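Local coordinates for protein single-stranded-DNA-specific exonuclease RecJ (Thermus thermophilus, PDB 2ZXR) that degrades single-stranded DNA in the 5' to 3' direction as a divalent-cation-dependent exonuclease with no detectable activity on single-stranded RNA, at residues E385-R390 with F407-A412; P358-A363 with E379-A384; A373-V378 with E415-R420; K330-L335 with S349-A354. All coordinates share one frame; numbering follows the deposited sequence.

Contact 1 (E385-R390 with F407-A412)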
loop_
_atom_site.group_PDB
_atom_site.type_symbol
_atom_site.label_atom_id
_atom_site.label_comp_id
_atom_site.label_asym_id
_atom_site.label_seq_id
_atom_site.Cartn_x
_atom_site.Cartn_y
_atom_site.Cartn_z
ATOM N N GLU A 385 -18.403 2.753 -26.827
ATOM C CA GLU A 385 -19.378 3.779 -26.458
ATOM C C GLU A 385 -20.690 3.910 -27.227
ATOM O O GLU A 385 -21.706 4.330 -26.656
ATOM C CB GLU A 385 -18.700 5.149 -26.393
ATOM C CG GLU A 385 -18.348 5.750 -27.739
ATOM C CD GLU A 385 -17.556 7.039 -27.586
ATOM O OE1 GLU A 385 -18.032 7.964 -26.884
ATOM O OE2 GLU A 385 -16.452 7.123 -28.165
ATOM N N ASP A 386 -20.693 3.566 -28.506
ATOM C CA ASP A 386 -21.927 3.672 -29.281
ATOM C C ASP A 386 -23.025 2.783 -28.669
ATOM O O ASP A 386 -24.220 3.049 -28.832
ATOM C CB ASP A 386 -21.677 3.237 -30.731
ATOM C CG ASP A 386 -21.168 1.806 -30.829
ATOM O OD1 ASP A 386 -20.046 1.516 -30.352
ATOM O OD2 ASP A 386 -21.893 0.948 -31.381
ATOM N N LEU A 387 -22.595 1.741 -27.961
ATOM C CA LEU A 387 -23.488 0.754 -27.342
ATOM C C LEU A 387 -24.056 1.147 -25.986
ATOM O O LEU A 387 -24.944 0.487 -25.468
ATOM C CB LEU A 387 -22.718 -0.553 -27.159
ATOM C CG LEU A 387 -22.687 -1.716 -28.143
ATOM C CD1 LEU A 387 -22.969 -1.273 -29.559
ATOM C CD2 LEU A 387 -21.341 -2.401 -28.004
ATOM N N LEU A 388 -23.547 2.222 -25.410
ATOM C CA LEU A 388 -23.955 2.624 -24.068
ATOM C C LEU A 388 -24.893 3.808 -23.967
ATOM O O LEU A 388 -24.872 4.702 -24.809
ATOM C CB LEU A 388 -22.695 2.910 -23.248
ATOM C CG LEU A 388 -21.607 1.844 -23.386
ATOM C CD1 LEU A 388 -20.342 2.290 -22.646
ATOM C CD2 LEU A 388 -22.126 0.519 -22.845
ATOM N N LEU A 389 -25.709 3.811 -22.922
ATOM C CA LEU A 389 -26.637 4.900 -22.686
ATOM C C LEU A 389 -25.868 6.057 -22.057
ATOM O O LEU A 389 -26.233 7.230 -22.203
ATOM C CB LEU A 389 -27.761 4.438 -21.752
ATOM C CG LEU A 389 -28.620 3.343 -22.379
ATOM C CD1 LEU A 389 -29.640 2.821 -21.372
ATOM C CD2 LEU A 389 -29.323 3.931 -23.641
ATOM N N ARG A 390 -24.803 5.717 -21.341
ATOM C CA ARG A 390 -23.961 6.714 -20.697
ATOM C C ARG A 390 -22.867 5.964 -19.966
ATOM O O ARG A 390 -23.022 4.775 -19.649
ATOM C CB ARG A 390 -24.763 7.536 -19.697
ATOM C CG ARG A 390 -25.612 6.685 -18.790
ATOM C CD ARG A 390 -25.702 7.281 -17.418
ATOM N NE ARG A 390 -25.215 6.351 -16.397
ATOM C CZ ARG A 390 -25.975 5.830 -15.434
ATOM N NH1 ARG A 390 -27.265 6.148 -15.366
ATOM N NH2 ARG A 390 -25.446 5.006 -14.527
ATOM N N PHE A 407 -25.535 -6.776 -24.575
ATOM C CA PHE A 407 -24.423 -7.392 -23.852
ATOM C C PHE A 407 -23.453 -8.219 -24.710
ATOM O O PHE A 407 -22.234 -8.030 -24.631
ATOM C CB PHE A 407 -24.956 -8.256 -22.696
ATOM C CG PHE A 407 -23.874 -8.870 -21.847
ATOM C CD1 PHE A 407 -23.173 -8.096 -20.913
ATOM C CD2 PHE A 407 -23.537 -10.219 -21.995
ATOM C CE1 PHE A 407 -22.139 -8.666 -20.126
ATOM C CE2 PHE A 407 -22.507 -10.803 -21.221
ATOM C CZ PHE A 407 -21.804 -10.021 -20.279
ATOM N N PRO A 408 -23.966 -9.168 -25.523
ATOM C CA PRO A 408 -22.981 -9.921 -26.319
ATOM C C PRO A 408 -22.086 -9.022 -27.185
ATOM O O PRO A 408 -20.882 -9.267 -27.305
ATOM C CB PRO A 408 -23.843 -10.865 -27.156
ATOM C CG PRO A 408 -25.048 -11.148 -26.215
ATOM C CD PRO A 408 -25.324 -9.733 -25.662
ATOM N N ALA A 409 -22.660 -7.973 -27.760
ATOM C CA ALA A 409 -21.905 -7.073 -28.617
ATOM C C ALA A 409 -20.888 -6.292 -27.789
ATOM O O ALA A 409 -19.746 -6.055 -28.215
ATOM C CB ALA A 409 -22.856 -6.109 -29.328
ATOM N N PHE A 410 -21.321 -5.887 -26.600
ATOM C CA PHE A 410 -20.478 -5.138 -25.674
ATOM C C PHE A 410 -19.295 -6.010 -25.281
ATOM O O PHE A 410 -18.154 -5.550 -25.257
ATOM C CB PHE A 410 -21.275 -4.777 -24.421
ATOM C CG PHE A 410 -20.445 -4.133 -23.337
ATOM C CD1 PHE A 410 -20.006 -2.813 -23.460
ATOM C CD2 PHE A 410 -20.095 -4.857 -22.199
ATOM C CE1 PHE A 410 -19.226 -2.227 -22.454
ATOM C CE2 PHE A 410 -19.320 -4.283 -21.193
ATOM C CZ PHE A 410 -18.885 -2.976 -21.315
ATOM N N LYS A 411 -19.577 -7.272 -24.981
ATOM C CA LYS A 411 -18.539 -8.209 -24.583
ATOM C C LYS A 411 -17.440 -8.410 -25.626
ATOM O O LYS A 411 -16.257 -8.314 -25.298
ATOM C CB LYS A 411 -19.162 -9.567 -24.238
ATOM C CG LYS A 411 -18.184 -10.680 -23.868
ATOM C CD LYS A 411 -18.978 -11.899 -23.415
ATOM C CE LYS A 411 -18.144 -12.919 -22.669
ATOM N NZ LYS A 411 -17.399 -13.884 -23.539
ATOM N N ALA A 412 -17.819 -8.686 -26.877
ATOM C CA ALA A 412 -16.810 -8.915 -27.915
ATOM C C ALA A 412 -15.937 -7.687 -28.066
ATOM O O ALA A 412 -14.715 -7.779 -28.215
ATOM C CB ALA A 412 -17.478 -9.257 -29.255
#
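L387 points its CB toward helix 407-419, and the branch that completes the approach is CD2. From CB the chain runs to CG with chi1 at -93°, away from the usual staggered values, and CD2 then comes down on the helix backbone, 3.7 Å from F410 CA and 3.9 Å from the carbonyl carbon of A409. The same methyl is 4.2 Å from A409 CB and 4.3 Å from F410 CB, which places it over the peptide joining these two residues rather than against the phenyl ring. The ring is met by the next residue instead: L388 CD2 lies 4.0 Å from F410 CD1, approaching obliquely. F410 has its CG anti to the backbone N (chi1 174°), which carries the ring off the helix toward L388 and on to F400 and M402. In the DHHA1 region the loop between helix 377-383 and strand 390-393 thus rests on the start of helix 407-419, with F410 as the buried residue. Just beyond the second segment, a salt bridge from D386 OD1 to R413 NH1 adds a polar tie between loop and helix. The meeting of 385-390 with 407-412 itself is wholly apolar, resting on dispersion and the exclusion of water.

Contact 2 (P358-A363 with E379-A384)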
loop_
_atom_site.group_PDB
_atom_site.type_symbol
_atom_site.label_atom_id
_atom_site.label_comp_id
_atom_site.label_asym_id
_atom_site.label_seq_id
_atom_site.Cartn_x
_atom_site.Cartn_y
_atom_site.Cartn_z
ATOM N N PRO A 358 -9.111 -7.295 -16.231
ATOM C CA PRO A 358 -10.101 -6.222 -16.137
ATOM C C PRO A 358 -11.455 -6.930 -15.967
ATOM O O PRO A 358 -11.657 -8.026 -16.519
ATOM C CB PRO A 358 -9.983 -5.523 -17.491
ATOM C CG PRO A 358 -8.587 -5.838 -17.945
ATOM C CD PRO A 358 -8.400 -7.266 -17.521
ATOM N N VAL A 359 -12.371 -6.349 -15.197
ATOM C CA VAL A 359 -13.666 -6.985 -15.014
ATOM C C VAL A 359 -14.767 -5.986 -15.284
ATOM O O VAL A 359 -14.712 -4.828 -14.845
ATOM C CB VAL A 359 -13.813 -7.595 -13.586
ATOM C CG1 VAL A 359 -15.225 -8.183 -13.375
ATOM C CG2 VAL A 359 -12.784 -8.704 -13.405
ATOM N N PHE A 360 -15.742 -6.446 -16.064
ATOM C CA PHE A 360 -16.911 -5.683 -16.464
ATOM C C PHE A 360 -18.120 -6.516 -16.035
ATOM O O PHE A 360 -18.252 -7.675 -16.433
ATOM C CB PHE A 360 -16.974 -5.522 -17.993
ATOM C CG PHE A 360 -15.780 -4.845 -18.594
ATOM C CD1 PHE A 360 -14.531 -5.474 -18.605
ATOM C CD2 PHE A 360 -15.894 -3.570 -19.118
ATOM C CE1 PHE A 360 -13.404 -4.829 -19.132
ATOM C CE2 PHE A 360 -14.785 -2.919 -19.639
ATOM C CZ PHE A 360 -13.536 -3.549 -19.645
ATOM N N LEU A 361 -19.003 -5.923 -15.244
ATOM C CA LEU A 361 -20.208 -6.593 -14.770
ATOM C C LEU A 361 -21.401 -5.721 -15.112
ATOM O O LEU A 361 -21.333 -4.473 -15.018
ATOM C CB LEU A 361 -20.159 -6.759 -13.243
ATOM C CG LEU A 361 -19.620 -8.053 -12.624
ATOM C CD1 LEU A 361 -18.539 -8.678 -13.483
ATOM C CD2 LEU A 361 -19.159 -7.757 -11.191
ATOM N N VAL A 362 -22.489 -6.373 -15.505
ATOM C CA VAL A 362 -23.728 -5.686 -15.860
ATOM C C VAL A 362 -24.823 -6.336 -15.047
ATOM O O VAL A 362 -24.878 -7.559 -14.959
ATOM C CB VAL A 362 -24.073 -5.881 -17.346
ATOM C CG1 VAL A 362 -25.432 -5.235 -17.655
ATOM C CG2 VAL A 362 -22.991 -5.279 -18.215
ATOM N N ALA A 363 -25.676 -5.537 -14.428
ATOM C CA ALA A 363 -26.790 -6.080 -13.636
ATOM C C ALA A 363 -27.885 -5.066 -13.717
ATOM O O ALA A 363 -27.654 -3.889 -13.446
ATOM C CB ALA A 363 -26.399 -6.289 -12.184
ATOM N N GLU A 379 -11.359 3.951 -20.931
ATOM C CA GLU A 379 -11.013 3.925 -22.352
ATOM C C GLU A 379 -11.595 2.653 -22.985
ATOM O O GLU A 379 -11.926 2.635 -24.163
ATOM C CB GLU A 379 -9.486 3.980 -22.558
ATOM C CG GLU A 379 -8.861 5.354 -22.310
ATOM C CD GLU A 379 -9.481 6.467 -23.171
ATOM O OE1 GLU A 379 -9.467 6.344 -24.421
ATOM O OE2 GLU A 379 -9.988 7.468 -22.596
ATOM N N ALA A 380 -11.722 1.592 -22.197
ATOM C CA ALA A 380 -12.293 0.341 -22.702
ATOM C C ALA A 380 -13.782 0.585 -23.010
ATOM O O ALA A 380 -14.317 0.096 -24.014
ATOM C CB ALA A 380 -12.141 -0.756 -21.669
ATOM N N LEU A 381 -14.436 1.363 -22.153
ATOM C CA LEU A 381 -15.836 1.688 -22.363
ATOM C C LEU A 381 -15.928 2.605 -23.578
ATOM O O LEU A 381 -16.857 2.499 -24.386
ATOM C CB LEU A 381 -16.437 2.396 -21.139
ATOM C CG LEU A 381 -16.537 1.570 -19.847
ATOM C CD1 LEU A 381 -17.337 2.374 -18.789
ATOM C CD2 LEU A 381 -17.219 0.223 -20.129
ATOM N N ARG A 382 -14.964 3.516 -23.701
ATOM C CA ARG A 382 -14.962 4.427 -24.840
ATOM C C ARG A 382 -14.920 3.628 -26.137
ATOM O O ARG A 382 -15.627 3.948 -27.072
ATOM C CB ARG A 382 -13.764 5.376 -24.773
ATOM C CG ARG A 382 -13.669 6.359 -25.931
ATOM C CD ARG A 382 -12.987 7.626 -25.454
ATOM N NE ARG A 382 -13.686 8.106 -24.258
ATOM C CZ ARG A 382 -13.127 8.823 -23.284
ATOM N NH1 ARG A 382 -11.846 9.152 -23.362
ATOM N NH2 ARG A 382 -13.851 9.195 -22.225
ATOM N N SER A 383 -14.118 2.575 -26.185
ATOM C CA SER A 383 -14.022 1.768 -27.397
ATOM C C SER A 383 -15.361 1.155 -27.783
ATOM O O SER A 383 -15.564 0.801 -28.935
ATOM C CB SER A 383 -12.972 0.648 -27.239
ATOM O OG SER A 383 -13.460 -0.471 -26.503
ATOM N N ALA A 384 -16.276 1.026 -26.829
ATOM C CA ALA A 384 -17.595 0.452 -27.112
ATOM C C ALA A 384 -18.722 1.457 -26.818
ATOM O O ALA A 384 -19.870 1.055 -26.616
ATOM C CB ALA A 384 -17.789 -0.790 -26.252
#
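F360 presents the edge of its phenyl ring to helix 377-383, and A380 CB meets that edge in the plane of the ring, 3.7 Å from F360 CZ. A little further round the rim, L381 CD2 approaches to 4.0 Å from F360 CE2 and is almost as near to F360 CD2. The methyl of A380 and one branch of L381 therefore share one side of the ring's perimeter, and the side chains of F360 and L381 run past each other in opposite directions. F360 reaches this position with CG anti to its carbonyl carbon (chi1 -59°), its CB already directed at the helix. L381 starts less directly: its CB does not aim at the strand, but the branch ending in CD2 brings its tip closer. All three residues are buried, and no hydrogen bond links the two segments.

Two polar side-chain links lie within 379-384. S383 OG bends back to donate to A380 O, three residues earlier, at 2.7 Å and tilted 23° from the carbonyl plane. R382 NH1 forms a salt bridge with E379 OE2 at 2.6 Å, while R382 NE bonds to Y391 OH.

Strand 359-363 lies beside strand 332-335 in the mixed sheet of the DHHA1 region. V359 and L361 turn to helix 341-355 on one face; F360 looks out from the other, toward helix 377-383, whose A380 and S383 also touch Y417 of helix 407-419.

Contact 3 (A373-V378 with E415-R420)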
loop_
_atom_site.group_PDB
_atom_site.type_symbol
_atom_site.label_atom_id
_atom_site.label_comp_id
_atom_site.label_asym_id
_atom_site.label_seq_id
_atom_site.Cartn_x
_atom_site.Cartn_y
_atom_site.Cartn_z
ATOM N N ALA A 373 -3.381 -2.602 -14.604
ATOM C CA ALA A 373 -2.283 -2.749 -15.552
ATOM C C ALA A 373 -2.252 -1.783 -16.690
ATOM O O ALA A 373 -2.338 -0.563 -16.460
ATOM C CB ALA A 373 -2.296 -4.142 -16.061
ATOM N N PRO A 374 -2.099 -2.278 -17.937
ATOM C CA PRO A 374 -2.093 -1.205 -18.922
ATOM C C PRO A 374 -3.486 -1.015 -19.498
ATOM O O PRO A 374 -3.648 -0.378 -20.528
ATOM C CB PRO A 374 -1.108 -1.711 -19.958
ATOM C CG PRO A 374 -1.447 -3.173 -20.016
ATOM C CD PRO A 374 -1.580 -3.527 -18.541
ATOM N N ILE A 375 -4.502 -1.576 -18.853
ATOM C CA ILE A 375 -5.833 -1.402 -19.414
ATOM C C ILE A 375 -6.683 -0.437 -18.643
ATOM O O ILE A 375 -7.040 -0.675 -17.487
ATOM C CB ILE A 375 -6.581 -2.716 -19.537
ATOM C CG1 ILE A 375 -5.750 -3.691 -20.366
ATOM C CG2 ILE A 375 -7.938 -2.473 -20.206
ATOM C CD1 ILE A 375 -6.381 -5.025 -20.478
ATOM N N SER A 376 -7.007 0.654 -19.321
ATOM C CA SER A 376 -7.828 1.711 -18.778
ATOM C C SER A 376 -9.315 1.363 -18.857
ATOM O O SER A 376 -9.855 1.059 -19.939
ATOM C CB SER A 376 -7.555 3.011 -19.533
ATOM O OG SER A 376 -8.496 4.001 -19.169
ATOM N N ALA A 377 -9.960 1.417 -17.693
ATOM C CA ALA A 377 -11.371 1.124 -17.558
ATOM C C ALA A 377 -12.228 2.001 -18.465
ATOM O O ALA A 377 -12.971 1.493 -19.320
ATOM C CB ALA A 377 -11.807 1.307 -16.093
ATOM N N VAL A 378 -12.104 3.314 -18.292
ATOM C CA VAL A 378 -12.912 4.232 -19.059
ATOM C C VAL A 378 -12.600 4.242 -20.553
ATOM O O VAL A 378 -13.490 4.493 -21.365
ATOM C CB VAL A 378 -12.849 5.668 -18.446
ATOM C CG1 VAL A 378 -11.450 6.289 -18.607
ATOM C CG2 VAL A 378 -13.907 6.536 -19.072
ATOM N N GLU A 415 -13.580 -7.235 -25.064
ATOM C CA GLU A 415 -12.597 -8.315 -25.112
ATOM C C GLU A 415 -11.528 -7.988 -26.151
ATOM O O GLU A 415 -10.340 -8.293 -25.957
ATOM C CB GLU A 415 -13.244 -9.648 -25.498
ATOM C CG GLU A 415 -14.131 -10.268 -24.449
ATOM C CD GLU A 415 -14.778 -11.561 -24.940
ATOM O OE1 GLU A 415 -14.656 -11.872 -26.140
ATOM O OE2 GLU A 415 -15.415 -12.271 -24.142
ATOM N N ALA A 416 -11.959 -7.374 -27.252
ATOM C CA ALA A 416 -11.060 -7.007 -28.339
ATOM C C ALA A 416 -10.208 -5.836 -27.931
ATOM O O ALA A 416 -9.051 -5.746 -28.314
ATOM C CB ALA A 416 -11.855 -6.660 -29.616
ATOM N N TYR A 417 -10.782 -4.922 -27.169
ATOM C CA TYR A 417 -10.015 -3.784 -26.703
ATOM C C TYR A 417 -8.865 -4.310 -25.822
ATOM O O TYR A 417 -7.705 -3.926 -26.004
ATOM C CB TYR A 417 -10.893 -2.839 -25.884
ATOM C CG TYR A 417 -10.122 -1.683 -25.320
ATOM C CD1 TYR A 417 -9.652 -0.665 -26.151
ATOM C CD2 TYR A 417 -9.783 -1.644 -23.970
ATOM C CE1 TYR A 417 -8.851 0.356 -25.647
ATOM C CE2 TYR A 417 -8.984 -0.627 -23.453
ATOM C CZ TYR A 417 -8.515 0.361 -24.295
ATOM O OH TYR A 417 -7.663 1.320 -23.801
ATOM N N ALA A 418 -9.189 -5.205 -24.890
ATOM C CA ALA A 418 -8.191 -5.760 -23.969
ATOM C C ALA A 418 -7.121 -6.576 -24.683
ATOM O O ALA A 418 -5.966 -6.628 -24.234
ATOM C CB ALA A 418 -8.879 -6.627 -22.892
ATOM N N ALA A 419 -7.515 -7.218 -25.784
ATOM C CA ALA A 419 -6.600 -8.031 -26.575
ATOM C C ALA A 419 -5.480 -7.197 -27.197
ATOM O O ALA A 419 -4.439 -7.726 -27.545
ATOM C CB ALA A 419 -7.373 -8.771 -27.670
ATOM N N ARG A 420 -5.699 -5.897 -27.331
ATOM C CA ARG A 420 -4.698 -5.000 -27.900
ATOM C C ARG A 420 -3.552 -4.710 -26.929
ATOM O O ARG A 420 -2.553 -4.084 -27.300
ATOM C CB ARG A 420 -5.361 -3.681 -28.313
ATOM C CG ARG A 420 -6.247 -3.818 -29.553
ATOM C CD ARG A 420 -7.281 -2.701 -29.673
ATOM N NE ARG A 420 -6.745 -1.377 -29.356
ATOM C CZ ARG A 420 -7.445 -0.244 -29.443
ATOM N NH1 ARG A 420 -8.712 -0.276 -29.849
ATOM N NH2 ARG A 420 -6.889 0.921 -29.106
HETATM O O HOH W 1 -5.807 1.295 -21.926
#
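I375 packs its two branches against consecutive residues of helix 407-419, and this is the close, directly touching part of the contact. CD1, at the end of the extended branch, touches A418 CB at 3.8 Å; CG2, the short branch, meets the edge of the Y417 ring near its plane, 3.9 Å from Y417 CE2. With CG1 anti to the carbonyl carbon (chi1 -56°) and CG2 anti to the backbone N, the side chain straddles the two helix residues.

The polar side has no direct hydrogen bond between the segments and uses a water as its go-between. This water accepts from S376 N at 2.9 Å, donates to P374 O at 3.1 Å, and lies 2.6 Å from Y417 OH in a third hydrogen bond. The phenol thus reaches the backbone of the loop leading into helix 377-383 indirectly. S376 occupies the N-cap position of that helix, its OG making a weak bond to E379 N.

Around this site, P358 lies against I375 before strand 359-363, and A418 also touches K330 and A331 ahead of strand 332-335. Y417 rests against E379 too, so the end of helix 407-419 packs beside helix 377-383 as well as the loop preceding it.

Contact 4 (K330-L335 with S349-A354)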
loop_
_atom_site.group_PDB
_atom_site.type_symbol
_atom_site.label_atom_id
_atom_site.label_comp_id
_atom_site.label_asym_id
_atom_site.label_seq_id
_atom_site.Cartn_x
_atom_site.Cartn_y
_atom_site.Cartn_z
ATOM N N LYS A 330 -8.781 -12.055 -21.903
ATOM C CA LYS A 330 -8.148 -10.764 -21.730
ATOM C C LYS A 330 -9.045 -9.837 -20.908
ATOM O O LYS A 330 -8.584 -8.838 -20.364
ATOM C CB LYS A 330 -7.840 -10.141 -23.096
ATOM C CG LYS A 330 -6.435 -10.442 -23.649
ATOM C CD LYS A 330 -6.052 -11.918 -23.568
ATOM C CE LYS A 330 -4.625 -12.147 -24.105
ATOM N NZ LYS A 330 -3.964 -13.318 -23.434
ATOM N N ALA A 331 -10.329 -10.178 -20.826
ATOM C CA ALA A 331 -11.280 -9.383 -20.066
ATOM C C ALA A 331 -12.413 -10.281 -19.624
ATOM O O ALA A 331 -12.862 -11.123 -20.384
ATOM C CB ALA A 331 -11.813 -8.236 -20.910
ATOM N N ILE A 332 -12.844 -10.124 -18.375
ATOM C CA ILE A 332 -13.939 -10.902 -17.840
ATOM C C ILE A 332 -15.180 -10.002 -17.944
ATOM O O ILE A 332 -15.205 -8.877 -17.425
ATOM C CB ILE A 332 -13.616 -11.328 -16.407
ATOM C CG1 ILE A 332 -12.370 -12.214 -16.449
ATOM C CG2 ILE A 332 -14.764 -12.106 -15.794
ATOM C CD1 ILE A 332 -11.937 -12.730 -15.097
ATOM N N VAL A 333 -16.192 -10.492 -18.658
ATOM C CA VAL A 333 -17.397 -9.714 -18.889
ATOM C C VAL A 333 -18.578 -10.586 -18.559
ATOM O O VAL A 333 -18.867 -11.558 -19.246
ATOM C CB VAL A 333 -17.449 -9.222 -20.372
ATOM C CG1 VAL A 333 -18.546 -8.166 -20.560
ATOM C CG2 VAL A 333 -16.101 -8.645 -20.761
ATOM N N LEU A 334 -19.268 -10.238 -17.486
ATOM C CA LEU A 334 -20.386 -11.046 -17.049
ATOM C C LEU A 334 -21.653 -10.244 -16.863
ATOM O O LEU A 334 -21.624 -9.052 -16.554
ATOM C CB LEU A 334 -20.001 -11.763 -15.754
ATOM C CG LEU A 334 -18.633 -12.451 -15.881
ATOM C CD1 LEU A 334 -18.106 -12.870 -14.496
ATOM C CD2 LEU A 334 -18.767 -13.663 -16.803
ATOM N N LEU A 335 -22.763 -10.939 -17.059
ATOM C CA LEU A 335 -24.090 -10.381 -16.962
ATOM C C LEU A 335 -24.830 -11.118 -15.869
ATOM O O LEU A 335 -24.805 -12.342 -15.829
ATOM C CB LEU A 335 -24.837 -10.594 -18.292
ATOM C CG LEU A 335 -26.327 -10.244 -18.326
ATOM C CD1 LEU A 335 -26.507 -8.719 -18.160
ATOM C CD2 LEU A 335 -26.945 -10.701 -19.670
ATOM N N SER A 349 -14.131 -6.050 -8.072
ATOM C CA SER A 349 -12.760 -5.927 -7.569
ATOM C C SER A 349 -12.285 -7.283 -7.056
ATOM O O SER A 349 -11.132 -7.685 -7.263
ATOM C CB SER A 349 -12.681 -4.902 -6.432
ATOM O OG SER A 349 -12.919 -3.590 -6.917
ATOM N N ARG A 350 -13.177 -7.994 -6.379
ATOM C CA ARG A 350 -12.793 -9.298 -5.875
ATOM C C ARG A 350 -12.481 -10.254 -7.027
ATOM O O ARG A 350 -11.575 -11.074 -6.926
ATOM C CB ARG A 350 -13.880 -9.845 -4.950
ATOM C CG ARG A 350 -13.933 -9.086 -3.613
ATOM C CD ARG A 350 -14.975 -9.678 -2.679
ATOM N NE ARG A 350 -14.571 -10.985 -2.174
ATOM C CZ ARG A 350 -15.313 -11.741 -1.371
ATOM N NH1 ARG A 350 -16.515 -11.323 -0.980
ATOM N NH2 ARG A 350 -14.838 -12.903 -0.934
ATOM N N ILE A 351 -13.199 -10.139 -8.137
ATOM C CA ILE A 351 -12.906 -11.018 -9.273
ATOM C C ILE A 351 -11.588 -10.624 -9.905
ATOM O O ILE A 351 -10.773 -11.469 -10.265
ATOM C CB ILE A 351 -14.015 -10.966 -10.347
ATOM C CG1 ILE A 351 -15.284 -11.594 -9.771
ATOM C CG2 ILE A 351 -13.543 -11.699 -11.626
ATOM C CD1 ILE A 351 -16.514 -11.573 -10.691
ATOM N N LEU A 352 -11.385 -9.328 -10.062
ATOM C CA LEU A 352 -10.153 -8.845 -10.642
ATOM C C LEU A 352 -8.954 -9.330 -9.822
ATOM O O LEU A 352 -7.881 -9.624 -10.372
ATOM C CB LEU A 352 -10.164 -7.322 -10.675
ATOM C CG LEU A 352 -8.886 -6.599 -11.097
ATOM C CD1 LEU A 352 -9.257 -5.305 -11.794
ATOM C CD2 LEU A 352 -7.988 -6.342 -9.872
ATOM N N GLU A 353 -9.138 -9.440 -8.509
ATOM C CA GLU A 353 -8.024 -9.841 -7.658
ATOM C C GLU A 353 -7.693 -11.327 -7.731
ATOM O O GLU A 353 -6.548 -11.724 -7.570
ATOM C CB GLU A 353 -8.306 -9.437 -6.210
ATOM C CG GLU A 353 -7.053 -9.218 -5.405
ATOM C CD GLU A 353 -6.168 -8.104 -5.965
ATOM O OE1 GLU A 353 -4.948 -8.370 -6.138
ATOM O OE2 GLU A 353 -6.681 -6.978 -6.224
ATOM N N ALA A 354 -8.703 -12.146 -7.969
ATOM C CA ALA A 354 -8.514 -13.584 -8.047
ATOM C C ALA A 354 -7.994 -13.928 -9.425
ATOM O O ALA A 354 -7.388 -14.971 -9.650
ATOM C CB ALA A 354 -9.868 -14.283 -7.839
#
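I332, the first residue of strand 332-335, is also the first along this segment to meet helix 341-355. Its CB points to the helix, and CD1, the tip of the longer branch, comes to 4.0 Å from I351 CG2. I332 keeps CG1 beside its backbone N (chi1 -62°), and with chi2 near 180° the branch is fully extended and delivers CD1 to the helix, where the two isoleucine side chains cross at a slant. V333, next along, belongs to the opposite face of the sheet and packs on F407 and V414 of helix 407-419. L334 then returns to the first face: its CD1 lies 4.3 Å from I351 CD1, a longer and lighter touch. I351 thus serves both strand residues with separate branches, the short CG2 for I332 and the extended CG1-CD1 arm for L334. L335 turns away again, to F407 and V362.

These contacts are wholly apolar, and all three participants are buried. They belong to a beta-alpha-beta unit in which strand 332-335, helix 341-355 and the parallel strand 359-363 follow one another, with backbone bonds joining I332 and L334 to F360. I351 also touches V359 of the second strand, and it meets L318 and L321 of helix 293-321, which places the residue between that long helix and the sheet.

All four contacts fall within the DHHA1 range and are built around one mixed sheet. Contact 4 closes first along the chain, holding helix 341-355 to one face of the sheet. Contacts 2 and 3 follow with alternating segments and share helix 377-383; contact 1 is nested inside the loop closed by contact 3, and both use helix 407-419. The centres of contacts 1 and 2 are about 8 Å apart, those of contacts 2 and 3 about 9 Å, and those of contacts 1 and 4 about 17 Å. F410 CZ packs directly on F360 CD2 at 3.8 Å, so the buried part of contact 1 runs on into contact 2, away from the metal site.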